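Local coordinates for protein ribosome biogenesis GTPase A (Thermotoga maritima, PDB 3CNL) that binds GTP and, as a circularly permuted GTPase, probably hydrolyses it during a late step of 50S ribosomal subunit assembly, at residues Glu27-Ala31 with Thr110-Ile115; Ile50-Val56 with Lys76-His82; Ala36-Val42 with Ile154-Asn158. All coordinates share one frame; numbering follows the deposited sequence.

Contact 1: Glu27-Ala31 with Thr110-Ile115; sequences EVRDA and TGKSTI. With GNP (phosphoaminophosphonic acid-guanylate ester), chain B.
The flat carbonyl group of Val28 is met from above by the hydroxyl of Thr110: OG1 of Thr110 donates to O of Val28 across 2.9 Å and stands 55° out of the carbonyl plane. On the side of strand 27-30 turned from Thr110, the guanidinium of Arg29 has CG of Glu27 at its edge, in plane, and its NH2 forms a salt bridge with OE2 of Glu27 from above the carboxylate plane; NH1 is held by Pro34 O. A chi1 of 58° places OG1 of Thr110 between its own backbone N and carbonyl carbon, which turns it to Val28 O and allows a weak second bond with Val107 O; CG2 lies beside the backbone N of Asp30.

Val28 packs against the first turn of helix 112-120. Its CG1 meets CD1 of Ile115 tip to tip at 3.7 Å, while CB rests against CG of Lys112.

Residues 110-115 take in the end of the P-loop (Walker A) of this GTPase and the first turn of the helix that follows it. Gly111, in the N-cap position, has backbone angles that require glycine, and a CB there would also crowd N7 of the guanine. O1B of GNP is held by the amides of Gly111 and Lys112, the latter pointing almost straight (169°) at it from 3.0 Å. Bends at chi3 and chi4 curl the Lys112 side chain back, so that NZ reaches O1G at 2.8 Å and also Val107 O. Ser113 grips O2B with both N and OG (2.8 Å from OG), and Thr114 does the same for O1A.

Backbone amides at the helix start, the hydroxyls of Ser113 and Thr114 and the Lys112 ammonium thus grip the phosphates, and would be expected to offset their negative charge.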
loop_
_atom_site.group_PDB
_atom_site.type_symbol
_atom_site.label_atom_id
_atom_site.label_comp_id
_atom_site.label_asym_id
_atom_site.label_seq_id
_atom_site.Cartn_x
_atom_site.Cartn_y
_atom_site.Cartn_z
ATOM N N GLU A 27 -5.401 9.676 -0.364
ATOM C CA GLU A 27 -4.670 8.718 0.449
ATOM C C GLU A 27 -4.607 7.384 -0.305
ATOM O O GLU A 27 -5.617 6.691 -0.485
ATOM C CB GLU A 27 -5.353 8.599 1.808
ATOM C CG GLU A 27 -4.622 7.779 2.842
ATOM C CD GLU A 27 -5.471 7.576 4.088
ATOM O OE1 GLU A 27 -4.905 7.314 5.151
ATOM O OE2 GLU A 27 -6.722 7.656 4.004
ATOM N N VAL A 28 -3.409 7.052 -0.767
ATOM C CA VAL A 28 -3.189 5.834 -1.537
ATOM C C VAL A 28 -2.836 4.667 -0.589
ATOM O O VAL A 28 -1.724 4.598 -0.029
ATOM C CB VAL A 28 -2.147 6.041 -2.656
ATOM C CG1 VAL A 28 -1.932 4.733 -3.488
ATOM C CG2 VAL A 28 -2.546 7.210 -3.571
ATOM N N ARG A 29 -3.808 3.767 -0.429
ATOM C CA ARG A 29 -3.690 2.597 0.427
ATOM C C ARG A 29 -3.643 1.365 -0.458
ATOM O O ARG A 29 -4.028 1.438 -1.617
ATOM C CB ARG A 29 -4.912 2.500 1.340
ATOM C CG ARG A 29 -5.178 3.745 2.227
ATOM C CD ARG A 29 -6.140 3.378 3.330
ATOM N NE ARG A 29 -6.586 4.553 4.055
ATOM C CZ ARG A 29 -7.382 4.540 5.114
ATOM N NH1 ARG A 29 -7.835 3.391 5.610
ATOM N NH2 ARG A 29 -7.717 5.688 5.690
ATOM N N ASP A 30 -3.171 0.251 0.087
ATOM C CA ASP A 30 -3.222 -1.052 -0.585
ATOM C C ASP A 30 -4.558 -1.669 -0.146
ATOM O O ASP A 30 -4.849 -1.721 1.044
ATOM C CB ASP A 30 -2.003 -1.913 -0.167
ATOM C CG ASP A 30 -1.849 -3.186 -1.004
ATOM O OD1 ASP A 30 -2.839 -3.912 -1.162
ATOM O OD2 ASP A 30 -0.728 -3.488 -1.487
ATOM N N ALA A 31 -5.385 -2.092 -1.106
ATOM C CA ALA A 31 -6.682 -2.726 -0.823
ATOM C C ALA A 31 -6.550 -4.036 -0.063
ATOM O O ALA A 31 -7.505 -4.505 0.569
ATOM C CB ALA A 31 -7.438 -2.982 -2.143
ATOM N N THR A 110 2.702 1.839 -2.097
ATOM C CA THR A 110 1.246 1.635 -2.338
ATOM C C THR A 110 0.783 2.024 -3.737
ATOM O O THR A 110 -0.367 1.783 -4.083
ATOM C CB THR A 110 0.389 2.412 -1.361
ATOM O OG1 THR A 110 0.716 3.809 -1.468
ATOM C CG2 THR A 110 0.625 1.928 0.075
ATOM N N GLY A 111 1.664 2.648 -4.522
ATOM C CA GLY A 111 1.363 2.948 -5.935
ATOM C C GLY A 111 1.267 4.429 -6.305
ATOM O O GLY A 111 0.670 4.770 -7.331
ATOM N N LYS A 112 1.879 5.296 -5.498
ATOM C CA LYS A 112 1.682 6.746 -5.611
ATOM C C LYS A 112 2.309 7.350 -6.863
ATOM O O LYS A 112 1.686 8.198 -7.520
ATOM C CB LYS A 112 2.194 7.453 -4.354
ATOM C CG LYS A 112 1.554 6.931 -3.061
ATOM C CD LYS A 112 2.123 7.590 -1.796
ATOM C CE LYS A 112 3.608 7.350 -1.623
ATOM N NZ LYS A 112 3.921 5.898 -1.560
ATOM N N SER A 113 3.528 6.910 -7.193
ATOM C CA SER A 113 4.246 7.380 -8.382
ATOM C C SER A 113 3.539 6.938 -9.660
ATOM O O SER A 113 3.417 7.707 -10.615
ATOM C CB SER A 113 5.674 6.853 -8.384
ATOM O OG SER A 113 6.372 7.378 -7.269
ATOM N N THR A 114 3.055 5.701 -9.640
ATOM C CA THR A 114 2.287 5.129 -10.719
ATOM C C THR A 114 0.993 5.913 -10.965
ATOM O O THR A 114 0.659 6.223 -12.112
ATOM C CB THR A 114 2.027 3.630 -10.431
ATOM O OG1 THR A 114 3.297 2.964 -10.295
ATOM C CG2 THR A 114 1.205 2.967 -11.557
ATOM N N ILE A 115 0.274 6.244 -9.900
ATOM C CA ILE A 115 -0.937 7.071 -10.005
ATOM C C ILE A 115 -0.663 8.472 -10.590
ATOM O O ILE A 115 -1.381 8.930 -11.488
ATOM C CB ILE A 115 -1.689 7.125 -8.649
ATOM C CG1 ILE A 115 -2.298 5.745 -8.362
ATOM C CG2 ILE A 115 -2.777 8.223 -8.625
ATOM C CD1 ILE A 115 -2.880 5.587 -6.987
HETATM P PG GNP B . 7.274 4.651 -2.826
HETATM O O1G GNP B . 6.633 5.828 -2.127
HETATM O O2G GNP B . 7.715 3.574 -1.852
HETATM O O3G GNP B . 8.377 5.176 -3.738
HETATM N N3B GNP B . 6.400 3.853 -3.880
HETATM P PB GNP B . 5.056 4.293 -4.577
HETATM O O1B GNP B . 3.978 4.456 -3.556
HETATM O O2B GNP B . 5.341 5.488 -5.426
HETATM O O3A GNP B . 4.683 3.105 -5.486
HETATM P PA GNP B . 5.033 2.831 -6.982
HETATM O O1A GNP B . 4.077 3.508 -7.873
HETATM O O2A GNP B . 6.461 3.034 -7.272
HETATM O "O5'" GNP B . 4.710 1.315 -7.130
HETATM C "C5'" GNP B . 5.317 0.311 -6.303
HETATM C "C4'" GNP B . 5.177 -1.032 -7.012
HETATM O "O4'" GNP B . 3.780 -1.429 -7.129
HETATM C "C3'" GNP B . 5.707 -1.101 -8.434
HETATM O "O3'" GNP B . 6.259 -2.393 -8.639
HETATM C "C2'" GNP B . 4.445 -0.931 -9.266
HETATM O "O2'" GNP B . 4.614 -1.499 -10.543
HETATM C "C1'" GNP B . 3.424 -1.725 -8.459
HETATM N N9 GNP B . 2.042 -1.274 -8.599
HETATM C C8 GNP B . 1.596 0.030 -8.517
HETATM N N7 GNP B . 0.294 0.130 -8.649
HETATM C C5 GNP B . -0.131 -1.202 -8.842
HETATM C C6 GNP B . -1.428 -1.752 -9.039
HETATM O O6 GNP B . -2.518 -1.157 -9.104
HETATM N N1 GNP B . -1.400 -3.153 -9.170
HETATM C C2 GNP B . -0.254 -3.930 -9.116
HETATM N N2 GNP B . -0.402 -5.264 -9.265
HETATM N N3 GNP B . 0.956 -3.436 -8.922
HETATM C C4 GNP B . 0.942 -2.072 -8.801
#

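Contact 2: Ile50-Val56 with Lys76-His82; sequences IILLNKV and KRVITTH. With GNP (phosphoaminophosphonic acid-guanylate ester), chain B.
Ile51 and Leu53 pair with Val78 and Thr80 as parallel neighbours in the P-loop GTPase (G-domain) sheet, the two strands of a beta-alpha-beta crossover through helix 61-73.

Backbone bonds zip the pair: Ile51 N to Arg77 O, Ile79 N to Ile51 O, Leu53 N to Ile79 O (2.8 Å) and Thr81 N to Leu53 O. Past the strand end Val56 N adds a weak bond to Thr81 O at 3.3 Å.

Apolar packing lines both faces. CG2 of Val78 touches CG of Leu53 at 4.0 Å on the helix 61-73 side. On the other, CD1 of Ile79 meets CG of Leu52, and CG2 of Thr81 presses on CD2 of Leu52 at a tight 3.4 Å, with Thr81 also against Leu90 of helix 87-94.

Nucleotide contacts come mainly from the Asn-Lys-Val-Asp signature of guanine-specific GTPases, joined by His82, whose CA lies 3.2 Å from O6 of GNP. ND2 of Asn54 bonds to Thr110 O, which ties the strand end to the P-loop. The extended chain of Lys55 lies over the guanine face, CG 3.4 Å from C6 of GNP, and ends with NZ bonded to O4' and Asn109 O. With an alanine here, the guanine would probably lose most of its aliphatic cover, and O4' and Asn109 O their shared donor.

NH2 of Arg77 binds Leu94 O and NH1 pairs with Glu48, while CD1 of Ile50 sits 3.3 Å above the guanidinium plane, offset toward its rim.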
loop_
_atom_site.group_PDB
_atom_site.type_symbol
_atom_site.label_atom_id
_atom_site.label_comp_id
_atom_site.label_asym_id
_atom_site.label_seq_id
_atom_site.Cartn_x
_atom_site.Cartn_y
_atom_site.Cartn_z
ATOM N N ILE A 50 -9.836 11.733 0.030
ATOM C CA ILE A 50 -10.334 10.574 -0.712
ATOM C C ILE A 50 -9.478 9.356 -0.329
ATOM O O ILE A 50 -8.252 9.395 -0.446
ATOM C CB ILE A 50 -10.234 10.820 -2.225
ATOM C CG1 ILE A 50 -10.910 12.156 -2.595
ATOM C CG2 ILE A 50 -10.824 9.636 -3.031
ATOM C CD1 ILE A 50 -10.767 12.522 -4.055
ATOM N N ILE A 51 -10.114 8.290 0.145
ATOM C CA ILE A 51 -9.396 7.028 0.400
ATOM C C ILE A 51 -9.400 6.218 -0.885
ATOM O O ILE A 51 -10.460 5.867 -1.393
ATOM C CB ILE A 51 -10.028 6.219 1.546
ATOM C CG1 ILE A 51 -9.913 6.998 2.856
ATOM C CG2 ILE A 51 -9.381 4.785 1.640
ATOM C CD1 ILE A 51 -10.798 6.485 3.997
ATOM N N LEU A 52 -8.215 5.971 -1.430
ATOM C CA LEU A 52 -8.085 5.216 -2.646
ATOM C C LEU A 52 -7.542 3.827 -2.299
ATOM O O LEU A 52 -6.462 3.697 -1.716
ATOM C CB LEU A 52 -7.163 5.972 -3.610
ATOM C CG LEU A 52 -6.917 5.507 -5.043
ATOM C CD1 LEU A 52 -6.290 6.644 -5.839
ATOM C CD2 LEU A 52 -5.986 4.334 -5.085
ATOM N N LEU A 53 -8.313 2.791 -2.626
ATOM C CA LEU A 53 -7.889 1.423 -2.336
ATOM C C LEU A 53 -7.234 0.885 -3.580
ATOM O O LEU A 53 -7.919 0.472 -4.511
ATOM C CB LEU A 53 -9.076 0.554 -1.914
ATOM C CG LEU A 53 -9.783 1.018 -0.643
ATOM C CD1 LEU A 53 -10.881 0.031 -0.279
ATOM C CD2 LEU A 53 -8.803 1.251 0.557
ATOM N N ASN A 54 -5.898 0.921 -3.613
ATOM C CA ASN A 54 -5.172 0.635 -4.839
ATOM C C ASN A 54 -4.848 -0.866 -4.988
ATOM O O ASN A 54 -4.994 -1.615 -4.032
ATOM C CB ASN A 54 -3.885 1.462 -4.847
ATOM C CG ASN A 54 -3.331 1.645 -6.210
ATOM O OD1 ASN A 54 -4.061 1.608 -7.175
ATOM N ND2 ASN A 54 -2.025 1.860 -6.309
ATOM N N LYS A 55 -4.389 -1.267 -6.174
ATOM C CA LYS A 55 -3.930 -2.642 -6.466
ATOM C C LYS A 55 -5.046 -3.700 -6.321
ATOM O O LYS A 55 -4.764 -4.852 -5.942
ATOM C CB LYS A 55 -2.696 -3.040 -5.614
ATOM C CG LYS A 55 -1.479 -2.081 -5.703
ATOM C CD LYS A 55 -0.239 -2.624 -5.001
ATOM C CE LYS A 55 0.886 -1.584 -5.044
ATOM N NZ LYS A 55 2.147 -2.114 -4.448
ATOM N N VAL A 56 -6.298 -3.335 -6.644
ATOM C CA VAL A 56 -7.434 -4.287 -6.513
ATOM C C VAL A 56 -7.252 -5.531 -7.397
ATOM O O VAL A 56 -7.862 -6.614 -7.167
ATOM C CB VAL A 56 -8.838 -3.622 -6.743
ATOM C CG1 VAL A 56 -9.130 -2.565 -5.670
ATOM C CG2 VAL A 56 -8.984 -3.064 -8.169
ATOM N N LYS A 76 -17.210 7.773 4.650
ATOM C CA LYS A 76 -15.941 8.162 4.043
ATOM C C LYS A 76 -15.965 8.153 2.528
ATOM O O LYS A 76 -16.692 7.379 1.916
ATOM C CB LYS A 76 -14.775 7.378 4.649
ATOM C CG LYS A 76 -14.398 8.019 5.967
ATOM C CD LYS A 76 -13.479 7.216 6.842
ATOM C CE LYS A 76 -13.141 8.057 8.061
ATOM N NZ LYS A 76 -12.065 7.416 8.847
ATOM N N ARG A 77 -15.215 9.074 1.928
ATOM C CA ARG A 77 -15.080 9.110 0.478
ATOM C C ARG A 77 -14.022 8.063 0.087
ATOM O O ARG A 77 -12.856 8.173 0.458
ATOM C CB ARG A 77 -14.702 10.520 0.024
ATOM C CG ARG A 77 -14.588 10.720 -1.481
ATOM C CD ARG A 77 -14.700 12.202 -1.852
ATOM N NE ARG A 77 -14.366 12.465 -3.263
ATOM C CZ ARG A 77 -14.185 13.685 -3.766
ATOM N NH1 ARG A 77 -14.297 14.748 -2.981
ATOM N NH2 ARG A 77 -13.875 13.848 -5.051
ATOM N N VAL A 78 -14.455 7.033 -0.633
ATOM C CA VAL A 78 -13.607 5.891 -0.940
ATOM C C VAL A 78 -13.820 5.441 -2.368
ATOM O O VAL A 78 -14.963 5.334 -2.828
ATOM C CB VAL A 78 -13.842 4.702 0.054
ATOM C CG1 VAL A 78 -15.302 4.191 0.044
ATOM C CG2 VAL A 78 -12.864 3.546 -0.196
ATOM N N ILE A 79 -12.709 5.197 -3.061
ATOM C CA ILE A 79 -12.724 4.623 -4.397
ATOM C C ILE A 79 -11.767 3.442 -4.438
ATOM O O ILE A 79 -10.954 3.279 -3.536
ATOM C CB ILE A 79 -12.317 5.647 -5.478
ATOM C CG1 ILE A 79 -10.843 6.045 -5.337
ATOM C CG2 ILE A 79 -13.278 6.868 -5.446
ATOM C CD1 ILE A 79 -10.271 6.766 -6.535
ATOM N N THR A 80 -11.863 2.619 -5.478
ATOM C CA THR A 80 -10.915 1.523 -5.653
ATOM C C THR A 80 -10.371 1.655 -7.058
ATOM O O THR A 80 -11.072 2.143 -7.937
ATOM C CB THR A 80 -11.608 0.160 -5.541
ATOM O OG1 THR A 80 -12.643 0.103 -6.522
ATOM C CG2 THR A 80 -12.224 -0.041 -4.136
ATOM N N THR A 81 -9.119 1.250 -7.269
ATOM C CA THR A 81 -8.522 1.331 -8.592
ATOM C C THR A 81 -7.331 0.404 -8.683
ATOM O O THR A 81 -7.021 -0.301 -7.732
ATOM C CB THR A 81 -8.093 2.773 -8.950
ATOM O OG1 THR A 81 -7.788 2.842 -10.353
ATOM C CG2 THR A 81 -6.865 3.201 -8.141
ATOM N N HIS A 82 -6.696 0.381 -9.853
ATOM C CA HIS A 82 -5.476 -0.385 -10.073
ATOM C C HIS A 82 -4.728 0.191 -11.267
ATOM O O HIS A 82 -5.284 0.975 -12.031
ATOM C CB HIS A 82 -5.769 -1.892 -10.223
ATOM C CG HIS A 82 -6.418 -2.278 -11.523
ATOM N ND1 HIS A 82 -7.784 -2.325 -11.696
ATOM C CD2 HIS A 82 -5.881 -2.675 -12.701
ATOM C CE1 HIS A 82 -8.060 -2.709 -12.929
ATOM N NE2 HIS A 82 -6.922 -2.925 -13.559
HETATM P PG GNP B . 7.274 4.651 -2.826
HETATM O O1G GNP B . 6.633 5.828 -2.127
HETATM O O2G GNP B . 7.715 3.574 -1.852
HETATM O O3G GNP B . 8.377 5.176 -3.738
HETATM N N3B GNP B . 6.400 3.853 -3.880
HETATM P PB GNP B . 5.056 4.293 -4.577
HETATM O O1B GNP B . 3.978 4.456 -3.556
HETATM O O2B GNP B . 5.341 5.488 -5.426
HETATM O O3A GNP B . 4.683 3.105 -5.486
HETATM P PA GNP B . 5.033 2.831 -6.982
HETATM O O1A GNP B . 4.077 3.508 -7.873
HETATM O O2A GNP B . 6.461 3.034 -7.272
HETATM O "O5'" GNP B . 4.710 1.315 -7.130
HETATM C "C5'" GNP B . 5.317 0.311 -6.303
HETATM C "C4'" GNP B . 5.177 -1.032 -7.012
HETATM O "O4'" GNP B . 3.780 -1.429 -7.129
HETATM C "C3'" GNP B . 5.707 -1.101 -8.434
HETATM O "O3'" GNP B . 6.259 -2.393 -8.639
HETATM C "C2'" GNP B . 4.445 -0.931 -9.266
HETATM O "O2'" GNP B . 4.614 -1.499 -10.543
HETATM C "C1'" GNP B . 3.424 -1.725 -8.459
HETATM N N9 GNP B . 2.042 -1.274 -8.599
HETATM C C8 GNP B . 1.596 0.030 -8.517
HETATM N N7 GNP B . 0.294 0.130 -8.649
HETATM C C5 GNP B . -0.131 -1.202 -8.842
HETATM C C6 GNP B . -1.428 -1.752 -9.039
HETATM O O6 GNP B . -2.518 -1.157 -9.104
HETATM N N1 GNP B . -1.400 -3.153 -9.170
HETATM C C2 GNP B . -0.254 -3.930 -9.116
HETATM N N2 GNP B . -0.402 -5.264 -9.265
HETATM N N3 GNP B . 0.956 -3.436 -8.922
HETATM C C4 GNP B . 0.942 -2.072 -8.801
#

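Contact 3: Ala36-Val42 with Ile154-Asn158; sequences ATSAYGV and ILYKN
Lys157 threads its whole side chain along the carbonyl groups of loop 36-42. CB starts 3.9 Å from Tyr40 O. With chi1 at 74°, CG takes the position between the backbone N and carbonyl carbon, and from there the chain runs extended into the loop. CD passes Ser38 O at 3.6 Å. CE comes next, 3.2 Å from Ala36 O, and the tip bonds both oxygens: NZ of Lys157 is 2.7 Å from O of Ala36 and also 2.7 Å from O of Ser38. The two acceptors are used differently, since the ammonium stands 52° above the carbonyl plane of Ala36 but is tilted only 22° from that of Ser38. Through these two bonds the lysine ties one loop to the other.

The same Ser38 O accepts a weak bond from Tyr40 N, which closes an inverse gamma turn centred on Ala39. This turn lies in the connection between strands 24-30 and 48-54. The opposing residues 154-158 leave strand 147-154 just after Gly153 of the GTP site, near the nucleotide-binding end of the strands and at the position where switch II begins in related GTPases. Leu164 of helix 162-170 packs against Lys157 as well.

Leu155 supplies the apolar part. Its CD1 touches the backbone of the turn, at Ala39 CA and Tyr40 O, and its CD2 meets CG1 of Val42 at 3.8 Å, the two side chains sliding past each other in opposite directions. Val42 continues onto helix 13-19 through Ile15 and Leu19. A water molecule donates to Tyr40 O (2.9 Å) and accepts a weak bond from Asn158 N.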
loop_
_atom_site.group_PDB
_atom_site.type_symbol
_atom_site.label_atom_id
_atom_site.label_comp_id
_atom_site.label_asym_id
_atom_site.label_seq_id
_atom_site.Cartn_x
_atom_site.Cartn_y
_atom_site.Cartn_z
ATOM N N ALA A 36 -3.662 -1.333 7.756
ATOM C CA ALA A 36 -2.224 -1.302 7.881
ATOM C C ALA A 36 -1.637 -0.154 7.095
ATOM O O ALA A 36 -0.731 0.514 7.592
ATOM C CB ALA A 36 -1.588 -2.665 7.453
ATOM N N THR A 37 -2.161 0.088 5.883
ATOM C CA THR A 37 -1.620 1.105 4.966
ATOM C C THR A 37 -2.337 2.475 5.041
ATOM O O THR A 37 -2.183 3.312 4.152
ATOM C CB THR A 37 -1.591 0.617 3.488
ATOM O OG1 THR A 37 -2.918 0.281 3.057
ATOM C CG2 THR A 37 -0.648 -0.606 3.329
ATOM N N SER A 38 -3.085 2.695 6.115
ATOM C CA SER A 38 -3.758 3.964 6.346
ATOM C C SER A 38 -2.712 4.971 6.764
ATOM O O SER A 38 -1.689 4.596 7.346
ATOM C CB SER A 38 -4.779 3.814 7.463
ATOM O OG SER A 38 -4.137 3.794 8.717
ATOM N N ALA A 39 -2.958 6.252 6.502
ATOM C CA ALA A 39 -1.974 7.282 6.846
ATOM C C ALA A 39 -2.181 7.796 8.267
ATOM O O ALA A 39 -2.295 9.003 8.492
ATOM C CB ALA A 39 -2.018 8.433 5.834
ATOM N N TYR A 40 -2.250 6.870 9.219
ATOM C CA TYR A 40 -2.382 7.189 10.638
ATOM C C TYR A 40 -1.164 7.999 11.079
ATOM O O TYR A 40 -0.032 7.691 10.699
ATOM C CB TYR A 40 -2.464 5.895 11.438
ATOM C CG TYR A 40 -3.342 5.941 12.667
ATOM C CD1 TYR A 40 -4.626 5.391 12.646
ATOM C CD2 TYR A 40 -2.885 6.495 13.862
ATOM C CE1 TYR A 40 -5.447 5.402 13.782
ATOM C CE2 TYR A 40 -3.697 6.518 15.003
ATOM C CZ TYR A 40 -4.981 5.968 14.955
ATOM O OH TYR A 40 -5.797 5.984 16.076
ATOM N N GLY A 41 -1.402 9.048 11.862
ATOM C CA GLY A 41 -0.322 9.909 12.329
ATOM C C GLY A 41 -0.466 11.328 11.823
ATOM O O GLY A 41 -0.261 12.283 12.580
ATOM N N VAL A 42 -0.822 11.471 10.547
ATOM C CA VAL A 42 -0.949 12.789 9.922
ATOM C C VAL A 42 -2.422 13.238 9.869
ATOM O O VAL A 42 -3.321 12.442 9.606
ATOM C CB VAL A 42 -0.190 12.867 8.544
ATOM C CG1 VAL A 42 -0.275 11.564 7.779
ATOM C CG2 VAL A 42 -0.661 14.034 7.685
ATOM N N ILE A 154 5.339 10.903 1.345
ATOM C CA ILE A 154 5.543 9.525 1.787
ATOM C C ILE A 154 5.431 9.498 3.307
ATOM O O ILE A 154 6.144 10.221 4.000
ATOM C CB ILE A 154 6.906 8.983 1.314
ATOM C CG1 ILE A 154 7.012 9.084 -0.211
ATOM C CG2 ILE A 154 7.128 7.546 1.803
ATOM C CD1 ILE A 154 8.418 8.914 -0.764
ATOM N N LEU A 155 4.524 8.667 3.814
ATOM C CA LEU A 155 4.295 8.550 5.244
ATOM C C LEU A 155 5.012 7.348 5.864
ATOM O O LEU A 155 4.768 6.201 5.493
ATOM C CB LEU A 155 2.791 8.476 5.524
ATOM C CG LEU A 155 2.241 8.726 6.934
ATOM C CD1 LEU A 155 1.981 7.433 7.698
ATOM C CD2 LEU A 155 3.087 9.717 7.762
ATOM N N TYR A 156 5.900 7.631 6.811
ATOM C CA TYR A 156 6.548 6.598 7.613
ATOM C C TYR A 156 5.907 6.609 8.986
ATOM O O TYR A 156 5.999 7.597 9.709
ATOM C CB TYR A 156 8.052 6.850 7.714
ATOM C CG TYR A 156 8.705 7.078 6.375
ATOM C CD1 TYR A 156 9.185 6.012 5.615
ATOM C CD2 TYR A 156 8.836 8.364 5.860
ATOM C CE1 TYR A 156 9.786 6.225 4.378
ATOM C CE2 TYR A 156 9.436 8.587 4.625
ATOM C CZ TYR A 156 9.901 7.514 3.890
ATOM O OH TYR A 156 10.489 7.753 2.661
ATOM N N LYS A 157 5.233 5.525 9.350
ATOM C CA LYS A 157 4.491 5.528 10.599
ATOM C C LYS A 157 5.068 4.624 11.686
ATOM O O LYS A 157 5.932 3.795 11.416
ATOM C CB LYS A 157 2.999 5.273 10.356
ATOM C CG LYS A 157 2.588 3.870 10.009
ATOM C CD LYS A 157 1.185 3.924 9.413
ATOM C CE LYS A 157 0.430 2.667 9.706
ATOM N NZ LYS A 157 -0.935 2.713 9.139
ATOM N N ASN A 158 4.581 4.821 12.913
ATOM C CA ASN A 158 5.057 4.111 14.103
ATOM C C ASN A 158 4.565 2.672 14.130
ATOM O O ASN A 158 3.356 2.419 14.141
ATOM C CB ASN A 158 4.624 4.865 15.377
ATOM C CG ASN A 158 4.553 3.968 16.619
ATOM O OD1 ASN A 158 5.578 3.542 17.177
ATOM N ND2 ASN A 158 3.330 3.699 17.073
HETATM O O HOH W 1 1.877 6.854 12.759
#

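How the contacts relate
Contacts 1 and 2 share the central sheet, on adjacent strands 24-30 and 48-54, and both touch GNP, contact 1 at the phosphates and contact 2 at the guanine and ribose. Contact 1 is fully buried and joins strand to helix; contact 2, at an outer strand, is partly buried and rests chiefly on backbone pairing. Contact 3 is also largely buried but joins two irregular loops, with a lysine serving carbonyl oxygens where contact 1 uses one for phosphate. Contact 1 reaches contact 2 through Arg29 O and Asn54 N, and contact 3 through Glu27 OE1 and Ala39 N; contacts 2 and 3 do not touch.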